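Local structure of 14L protein (Yaba-like disease virus, 4EKX) at residues S33-I38 / N69-D74; R5-H10 / L89-I94. The protein probably acts as a decoy receptor that binds the host cytokine interleukin-18 and so keeps it from signalling. The protein carries 2 engineered substitutions. One frame throughout, in Å; residues are numbered along the deposited sequence.

Interaction 1. Residues S33-I38 / N69-D74; sequences SYVYWI and NRPRAD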
ATOM      1  N   SER D  33     -19.535  -0.948  -3.768  1.00 34.08           N
ATOM      2  CA  SER D  33     -19.014  -0.403  -2.525  1.00 32.21           C
ATOM      3  C   SER D  33     -17.886   0.548  -2.826  1.00 32.33           C
ATOM      4  O   SER D  33     -17.112   0.339  -3.750  1.00 34.48           O
ATOM      5  CB  SER D  33     -18.532  -1.508  -1.585  1.00 39.83           C
ATOM      6  OG  SER D  33     -17.571  -2.315  -2.229  1.00 44.00           O
ATOM      7  N   TYR D  34     -17.819   1.616  -2.055  1.00 29.81           N
ATOM      8  CA  TYR D  34     -16.772   2.591  -2.276  1.00 28.18           C
ATOM      9  C   TYR D  34     -16.535   3.382  -1.009  1.00 26.05           C
ATOM     10  O   TYR D  34     -17.393   3.417  -0.136  1.00 30.55           O
ATOM     11  CB  TYR D  34     -17.110   3.498  -3.476  1.00 30.33           C
ATOM     12  CG  TYR D  34     -18.522   4.053  -3.553  1.00 36.64           C
ATOM     13  CD1 TYR D  34     -19.579   3.274  -4.021  1.00 42.72           C
ATOM     14  CD2 TYR D  34     -18.789   5.392  -3.227  1.00 38.39           C
ATOM     15  CE1 TYR D  34     -20.858   3.795  -4.119  1.00 42.13           C
ATOM     16  CE2 TYR D  34     -20.066   5.917  -3.326  1.00 34.81           C
ATOM     17  CZ  TYR D  34     -21.097   5.118  -3.768  1.00 43.46           C
ATOM     18  OH  TYR D  34     -22.366   5.645  -3.870  1.00 44.58           O
ATOM     19  N   VAL D  35     -15.359   3.997  -0.908  1.00 25.97           N
ATOM     20  CA  VAL D  35     -15.050   4.877   0.213  1.00 29.41           C
ATOM     21  C   VAL D  35     -14.604   6.251  -0.284  1.00 27.61           C
ATOM     22  O   VAL D  35     -14.115   6.402  -1.402  1.00 26.73           O
ATOM     23  CB  VAL D  35     -13.965   4.288   1.143  1.00 26.05           C
ATOM     24  CG1 VAL D  35     -14.466   2.997   1.818  1.00 26.33           C
ATOM     25  CG2 VAL D  35     -12.667   4.031   0.369  1.00 29.56           C
ATOM     26  N   TYR D  36     -14.811   7.261   0.549  1.00 26.17           N
ATOM     27  CA  TYR D  36     -14.302   8.603   0.242  1.00 27.87           C
ATOM     28  C   TYR D  36     -14.292   9.438   1.494  1.00 28.83           C
ATOM     29  O   TYR D  36     -14.849   9.049   2.528  1.00 28.55           O
ATOM     30  CB  TYR D  36     -15.162   9.297  -0.808  1.00 26.51           C
ATOM     31  CG  TYR D  36     -16.606   9.434  -0.393  1.00 29.10           C
ATOM     32  CD1 TYR D  36     -17.512   8.381  -0.591  1.00 25.34           C
ATOM     33  CD2 TYR D  36     -17.075  10.613   0.193  1.00 29.95           C
ATOM     34  CE1 TYR D  36     -18.845   8.504  -0.214  1.00 28.22           C
ATOM     35  CE2 TYR D  36     -18.406  10.735   0.578  1.00 30.54           C
ATOM     36  CZ  TYR D  36     -19.288   9.676   0.370  1.00 31.45           C
ATOM     37  OH  TYR D  36     -20.615   9.775   0.737  1.00 32.21           O
ATOM     38  N   TRP D  37     -13.678  10.610   1.383  1.00 28.02           N
ATOM     39  CA  TRP D  37     -13.468  11.464   2.531  1.00 28.72           C
ATOM     40  C   TRP D  37     -14.473  12.622   2.614  1.00 28.06           C
ATOM     41  O   TRP D  37     -14.940  13.139   1.592  1.00 29.38           O
ATOM     42  CB  TRP D  37     -12.030  12.005   2.497  1.00 24.76           C
ATOM     43  CG  TRP D  37     -10.997  10.929   2.794  1.00 28.50           C
ATOM     44  CD1 TRP D  37     -10.391  10.087   1.896  1.00 26.84           C
ATOM     45  CD2 TRP D  37     -10.492  10.581   4.077  1.00 26.34           C
ATOM     46  NE1 TRP D  37      -9.520   9.234   2.556  1.00 26.58           N
ATOM     47  CE2 TRP D  37      -9.570   9.515   3.897  1.00 23.89           C
ATOM     48  CE3 TRP D  37     -10.725  11.061   5.373  1.00 26.79           C
ATOM     49  CZ2 TRP D  37      -8.860   8.956   4.958  1.00 28.65           C
ATOM     50  CZ3 TRP D  37     -10.034  10.489   6.428  1.00 31.08           C
ATOM     51  CH2 TRP D  37      -9.112   9.443   6.213  1.00 30.94           C
ATOM     52  N   ILE D  38     -14.807  12.990   3.852  1.00 26.08           N
ATOM     53  CA  ILE D  38     -15.572  14.198   4.151  1.00 29.65           C
ATOM     54  C   ILE D  38     -14.748  15.003   5.151  1.00 33.35           C
ATOM     55  O   ILE D  38     -14.302  14.471   6.175  1.00 33.30           O
ATOM     56  CB  ILE D  38     -16.959  13.874   4.743  1.00 33.65           C
ATOM     57  CG1 ILE D  38     -17.810  13.121   3.707  1.00 30.31           C
ATOM     58  CG2 ILE D  38     -17.659  15.167   5.208  1.00 37.91           C
ATOM     59  CD1 ILE D  38     -19.224  12.730   4.193  1.00 32.59           C
ATOM     60  N   ASN D  69     -14.618  -7.112  -1.753  1.00 85.48           N
ATOM     61  CA  ASN D  69     -14.182  -5.840  -2.325  1.00 76.22           C
ATOM     62  C   ASN D  69     -13.490  -4.946  -1.301  1.00 69.38           C
ATOM     63  O   ASN D  69     -13.978  -4.775  -0.179  1.00 61.85           O
ATOM     64  N   ARG D  70     -12.353  -4.372  -1.694  1.00 63.74           N
ATOM     65  CA  ARG D  70     -11.602  -3.477  -0.817  1.00 58.49           C
ATOM     66  C   ARG D  70     -11.413  -2.097  -1.432  1.00 48.97           C
ATOM     67  O   ARG D  70     -10.332  -1.749  -1.922  1.00 42.12           O
ATOM     68  CB  ARG D  70     -10.254  -4.080  -0.409  1.00 66.29           C
ATOM     69  CD  ARG D  70      -9.134  -5.246   1.519  1.00 80.65           C
ATOM     70  NE  ARG D  70      -9.101  -4.139   2.477  1.00 70.91           N
ATOM     71  CZ  ARG D  70      -9.267  -4.288   3.790  1.00 74.72           C
ATOM     72  N   PRO D  71     -12.476  -1.293  -1.404  1.00 40.95           N
ATOM     73  CA  PRO D  71     -12.359   0.079  -1.899  1.00 35.68           C
ATOM     74  C   PRO D  71     -11.338   0.874  -1.083  1.00 32.29           C
ATOM     75  O   PRO D  71     -11.167   0.627   0.110  1.00 35.39           O
ATOM     76  CB  PRO D  71     -13.768   0.653  -1.687  1.00 37.53           C
ATOM     77  CG  PRO D  71     -14.404  -0.234  -0.666  1.00 39.73           C
ATOM     78  CD  PRO D  71     -13.822  -1.599  -0.891  1.00 43.27           C
ATOM     79  N   ARG D  72     -10.671   1.819  -1.729  1.00 31.51           N
ATOM     80  CA  ARG D  72      -9.656   2.628  -1.055  1.00 30.15           C
ATOM     81  C   ARG D  72      -9.717   4.090  -1.498  1.00 29.02           C
ATOM     82  O   ARG D  72      -9.915   4.382  -2.675  1.00 33.81           O
ATOM     83  CB  ARG D  72      -8.256   2.068  -1.332  1.00 28.03           C
ATOM     84  CG  ARG D  72      -7.136   2.832  -0.619  1.00 30.77           C
ATOM     85  CD  ARG D  72      -5.788   2.146  -0.803  1.00 36.65           C
ATOM     86  NE  ARG D  72      -4.687   2.999  -0.352  1.00 33.20           N
ATOM     87  CZ  ARG D  72      -3.416   2.621  -0.312  1.00 37.21           C
ATOM     88  NH1 ARG D  72      -3.069   1.390  -0.674  1.00 45.26           N
ATOM     89  NH2 ARG D  72      -2.486   3.474   0.100  1.00 36.49           N
ATOM     90  N   ALA D  73      -9.551   4.998  -0.543  1.00 26.66           N
ATOM     91  CA  ALA D  73      -9.374   6.405  -0.876  1.00 26.17           C
ATOM     92  C   ALA D  73      -8.284   6.967   0.006  1.00 22.89           C
ATOM     93  O   ALA D  73      -8.368   6.865   1.231  1.00 28.96           O
ATOM     94  CB  ALA D  73     -10.678   7.185  -0.690  1.00 26.51           C
ATOM     95  N   ASP D  74      -7.264   7.556  -0.609  1.00 30.20           N
ATOM     96  CA  ASP D  74      -6.233   8.247   0.165  1.00 28.82           C
ATOM     97  C   ASP D  74      -6.524   9.752   0.201  1.00 31.19           C
ATOM     98  O   ASP D  74      -6.972  10.349  -0.794  1.00 32.50           O
ATOM     99  CB  ASP D  74      -4.830   8.007  -0.405  1.00 32.05           C
ATOM    100  CG  ASP D  74      -4.362   6.558  -0.262  1.00 35.93           C
ATOM    101  OD1 ASP D  74      -5.024   5.757   0.435  1.00 31.84           O
ATOM    102  OD2 ASP D  74      -3.308   6.228  -0.846  1.00 37.94           O
TER
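Val35 and Trp37 meet Pro71 and Ala73 where the two sheets of an immunoglobulin-like beta-sandwich face each other. Strands 34-38 and 72-74 run nearly parallel, 23° apart, with axes 5.7 Å from each other at closest approach. The branches of Val35 divide at CB. CG1, beside the backbone N at a chi1 of -64°, reaches Pro71 CG at 4.1 Å, the two side chains crossing at about a right angle. CG2 instead leans over the backbone, 3.4 Å from Ala73 N and 3.5 Å from Arg72 C, and also touches the Ala73 methyl. The proline ring lies against the main chain of Tyr34, with Pro71 CB 3.6 Å from Tyr34 CA. The phenols of Tyr34 and Tyr36 turn to the other face of the sheet, where their hydroxyls are hydrogen-bonded to the backbone of a chain of another protein. Arg72 and Asp74 also point away from strand 34-38 and form a salt bridge, Arg72 NE to Asp74 OD1, while Asp74 OD2 is hydrogen-bonded to Tyr59 OH. The indole of Trp37 presents its edge to Ala73: NE1 donates to Ala73 O at 2.9 Å, almost straight at 162°, the carbonyl oxygen near the ring plane but the nitrogen well above the carbonyl plane.

Interaction 2. Residues R5-H10 / L89-I94; sequences RSVNIH and LTCVLI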
ATOM      1  N   ARG D   5     -18.531  -6.027   7.100  1.00 52.58           N
ATOM      2  CA  ARG D   5     -18.423  -4.667   6.576  1.00 45.26           C
ATOM      3  C   ARG D   5     -17.680  -3.762   7.553  1.00 42.29           C
ATOM      4  O   ARG D   5     -17.959  -3.752   8.754  1.00 44.69           O
ATOM      5  CB  ARG D   5     -19.793  -4.069   6.265  1.00 42.32           C
ATOM      6  CG  ARG D   5     -20.508  -4.749   5.113  1.00 43.61           C
ATOM      7  CD  ARG D   5     -21.948  -4.296   5.020  1.00 42.12           C
ATOM      8  NE  ARG D   5     -22.101  -2.885   4.658  1.00 33.89           N
ATOM      9  CZ  ARG D   5     -22.519  -1.939   5.493  1.00 33.24           C
ATOM     10  NH1 ARG D   5     -22.810  -2.242   6.752  1.00 36.06           N
ATOM     11  NH2 ARG D   5     -22.663  -0.690   5.066  1.00 33.54           N
ATOM     12  N   SER D   6     -16.727  -3.004   7.035  1.00 39.62           N
ATOM     13  CA  SER D   6     -15.939  -2.149   7.895  1.00 39.23           C
ATOM     14  C   SER D   6     -15.266  -1.057   7.078  1.00 40.66           C
ATOM     15  O   SER D   6     -15.163  -1.141   5.854  1.00 37.18           O
ATOM     16  CB  SER D   6     -14.894  -2.975   8.643  1.00 45.84           C
ATOM     17  OG  SER D   6     -13.847  -3.371   7.779  1.00 50.83           O
ATOM     18  N   VAL D   7     -14.821  -0.020   7.767  1.00 37.23           N
ATOM     19  CA  VAL D   7     -14.046   1.031   7.130  1.00 32.39           C
ATOM     20  C   VAL D   7     -12.908   1.337   8.097  1.00 33.98           C
ATOM     21  O   VAL D   7     -13.092   1.323   9.310  1.00 36.75           O
ATOM     22  CB  VAL D   7     -14.916   2.274   6.799  1.00 35.90           C
ATOM     23  CG1 VAL D   7     -15.536   2.870   8.063  1.00 37.27           C
ATOM     24  CG2 VAL D   7     -14.113   3.315   6.030  1.00 35.84           C
ATOM     25  N   ASN D   8     -11.713   1.529   7.566  1.00 34.94           N
ATOM     26  CA  ASN D   8     -10.546   1.616   8.425  1.00 39.21           C
ATOM     27  C   ASN D   8      -9.629   2.713   7.904  1.00 36.79           C
ATOM     28  O   ASN D   8      -9.459   2.836   6.699  1.00 36.30           O
ATOM     29  CB  ASN D   8      -9.822   0.248   8.457  1.00 43.97           C
ATOM     30  CG  ASN D   8     -10.794  -0.951   8.615  1.00 67.58           C
ATOM     31  OD1 ASN D   8     -11.011  -1.446   9.725  1.00 56.90           O
ATOM     32  ND2 ASN D   8     -11.364  -1.421   7.499  1.00 61.87           N
ATOM     33  N   ILE D   9      -9.056   3.512   8.804  1.00 34.30           N
ATOM     34  CA  ILE D   9      -8.104   4.568   8.423  1.00 32.90           C
ATOM     35  C   ILE D   9      -6.702   4.281   8.963  1.00 36.49           C
ATOM     36  O   ILE D   9      -6.519   4.031  10.157  1.00 38.12           O
ATOM     37  CB  ILE D   9      -8.537   5.950   8.976  1.00 34.30           C
ATOM     38  CG1 ILE D   9      -9.906   6.366   8.448  1.00 34.29           C
ATOM     39  CG2 ILE D   9      -7.478   7.035   8.659  1.00 33.53           C
ATOM     40  CD1 ILE D   9     -10.417   7.650   9.097  1.00 32.87           C
ATOM     41  N   HIS D  10      -5.703   4.307   8.087  1.00 30.49           N
ATOM     42  CA  HIS D  10      -4.325   4.284   8.552  1.00 28.57           C
ATOM     43  C   HIS D  10      -3.763   5.692   8.489  1.00 31.06           C
ATOM     44  O   HIS D  10      -3.941   6.391   7.490  1.00 30.05           O
ATOM     45  CB  HIS D  10      -3.462   3.366   7.706  1.00 23.42           C
ATOM     46  CG  HIS D  10      -3.593   1.922   8.070  1.00 28.77           C
ATOM     47  ND1 HIS D  10      -4.756   1.204   7.862  1.00 29.09           N
ATOM     48  CD2 HIS D  10      -2.721   1.070   8.653  1.00 27.95           C
ATOM     49  CE1 HIS D  10      -4.580  -0.037   8.284  1.00 29.71           C
ATOM     50  NE2 HIS D  10      -3.355  -0.142   8.771  1.00 29.24           N
ATOM     51  N   LEU D  89     -11.595  14.543  10.343  1.00 35.79           N
ATOM     52  CA  LEU D  89     -11.583  13.993   8.997  1.00 32.08           C
ATOM     53  C   LEU D  89     -12.279  12.628   8.980  1.00 32.65           C
ATOM     54  O   LEU D  89     -11.901  11.717   9.714  1.00 34.83           O
ATOM     55  CB  LEU D  89     -10.145  13.866   8.487  1.00 33.10           C
ATOM     56  CG  LEU D  89      -9.290  15.139   8.621  1.00 35.05           C
ATOM     57  CD1 LEU D  89      -7.835  14.853   8.254  1.00 36.84           C
ATOM     58  CD2 LEU D  89      -9.841  16.263   7.765  1.00 33.17           C
ATOM     59  N   THR D  90     -13.300  12.498   8.147  1.00 30.71           N
ATOM     60  CA  THR D  90     -14.107  11.281   8.142  1.00 30.09           C
ATOM     61  C   THR D  90     -13.966  10.489   6.854  1.00 27.93           C
ATOM     62  O   THR D  90     -14.057  11.046   5.763  1.00 29.36           O
ATOM     63  CB  THR D  90     -15.595  11.625   8.352  1.00 30.40           C
ATOM     64  OG1 THR D  90     -15.759  12.259   9.625  1.00 32.38           O
ATOM     65  CG2 THR D  90     -16.469  10.365   8.287  1.00 31.71           C
ATOM     66  N   CYS D  91     -13.736   9.183   6.974  1.00 27.09           N
ATOM     67  CA  CYS D  91     -13.882   8.312   5.808  1.00 29.06           C
ATOM     68  C   CYS D  91     -15.179   7.509   5.869  1.00 29.46           C
ATOM     69  O   CYS D  91     -15.533   6.946   6.902  1.00 30.74           O
ATOM     70  CB  CYS D  91     -12.686   7.388   5.582  1.00 38.69           C
ATOM     71  SG  CYS D  91     -12.858   6.532   3.968  1.00 37.84           S
ATOM     72  N   VAL D  92     -15.880   7.472   4.744  1.00 27.12           N
ATOM     73  CA  VAL D  92     -17.210   6.886   4.681  1.00 28.25           C
ATOM     74  C   VAL D  92     -17.187   5.686   3.756  1.00 30.26           C
ATOM     75  O   VAL D  92     -16.635   5.755   2.663  1.00 29.91           O
ATOM     76  CB  VAL D  92     -18.239   7.889   4.135  1.00 27.83           C
ATOM     77  CG1 VAL D  92     -19.670   7.299   4.197  1.00 31.19           C
ATOM     78  CG2 VAL D  92     -18.150   9.211   4.893  1.00 38.50           C
ATOM     79  N   LEU D  93     -17.791   4.591   4.204  1.00 29.02           N
ATOM     80  CA  LEU D  93     -18.061   3.458   3.329  1.00 33.31           C
ATOM     81  C   LEU D  93     -19.503   3.522   2.855  1.00 30.21           C
ATOM     82  O   LEU D  93     -20.428   3.582   3.663  1.00 30.72           O
ATOM     83  CB  LEU D  93     -17.822   2.129   4.057  1.00 30.55           C
ATOM     84  CG  LEU D  93     -18.399   0.903   3.330  1.00 34.48           C
ATOM     85  CD1 LEU D  93     -17.620   0.610   2.056  1.00 31.64           C
ATOM     86  CD2 LEU D  93     -18.416  -0.326   4.243  1.00 36.68           C
ATOM     87  N   ILE D  94     -19.684   3.523   1.541  1.00 26.78           N
ATOM     88  CA  ILE D  94     -21.015   3.468   0.946  1.00 27.45           C
ATOM     89  C   ILE D  94     -21.194   2.135   0.243  1.00 28.02           C
ATOM     90  O   ILE D  94     -20.326   1.707  -0.498  1.00 30.26           O
ATOM     91  CB  ILE D  94     -21.230   4.612  -0.080  1.00 30.40           C
ATOM     92  CG1 ILE D  94     -21.110   5.970   0.607  1.00 34.26           C
ATOM     93  CG2 ILE D  94     -22.602   4.482  -0.744  1.00 30.34           C
ATOM     94  CD1 ILE D  94     -22.123   6.195   1.705  1.00 39.23           C
TER
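The strands bearing Val7 and Leu93 run roughly antiparallel, at 154°, with axes 7.2 Å apart at their nearest, and face each other from different sheets, so the contact is made by side chains packing rather than by backbone pairing. The backbones come nearest at Val7 and Leu93, whose side chains meet with Val7 CB 4.0 Å from Leu93 CB. With a chi1 of 60° Val7 holds CG2 anti to the backbone N, and this methyl comes down on Cys91, 4.0 Å from both Cys91 SG and Cys91 O. Ile9 packs on the CB of the same cysteine, Ile9 CG1 4.1 Å from Cys91 CB. Leu93 carries CG anti to its own backbone N (chi1 166°), and CD2 extends past Val7 to lie 3.7 Å from Ser6 O. At the margin, the guanidinium of Arg5 comes obliquely near this methyl, while its NE forms a salt bridge with Asp95. Cys91 is joined to Cys23 by the disulfide that ties the two sheets together, as in the immunoglobulin fold. Strand 6-12 is outermost in its sheet within this chain, beside strand 18-26, and the sheet runs on through His10 into the second subunit, whereas strand 89-94 is flanked by strands 34-39 and 100-104.

In the fold
The two interactions, with centres about 7 Å apart, join the same pair of sheets. Strands 34-39 and 89-94 are neighbours in one; strands 6-12 and 72-78 belong to the other, with strand 18-26 between them. Along the chain interaction 1 is nested within the loop closed by interaction 2. Probable backbone hydrogen bonds, Ile38 N to Thr90 O and Tyr34 O to Ile94 N, both 2.8 Å, link the contacts directly. The inward residues thus form one continuous core around the Cys23–Cys91 disulfide. The outer face of strands 34-39 and 89-94 packs against a chain of another protein, consistent with this sheet carrying the binding surface for a protein ligand.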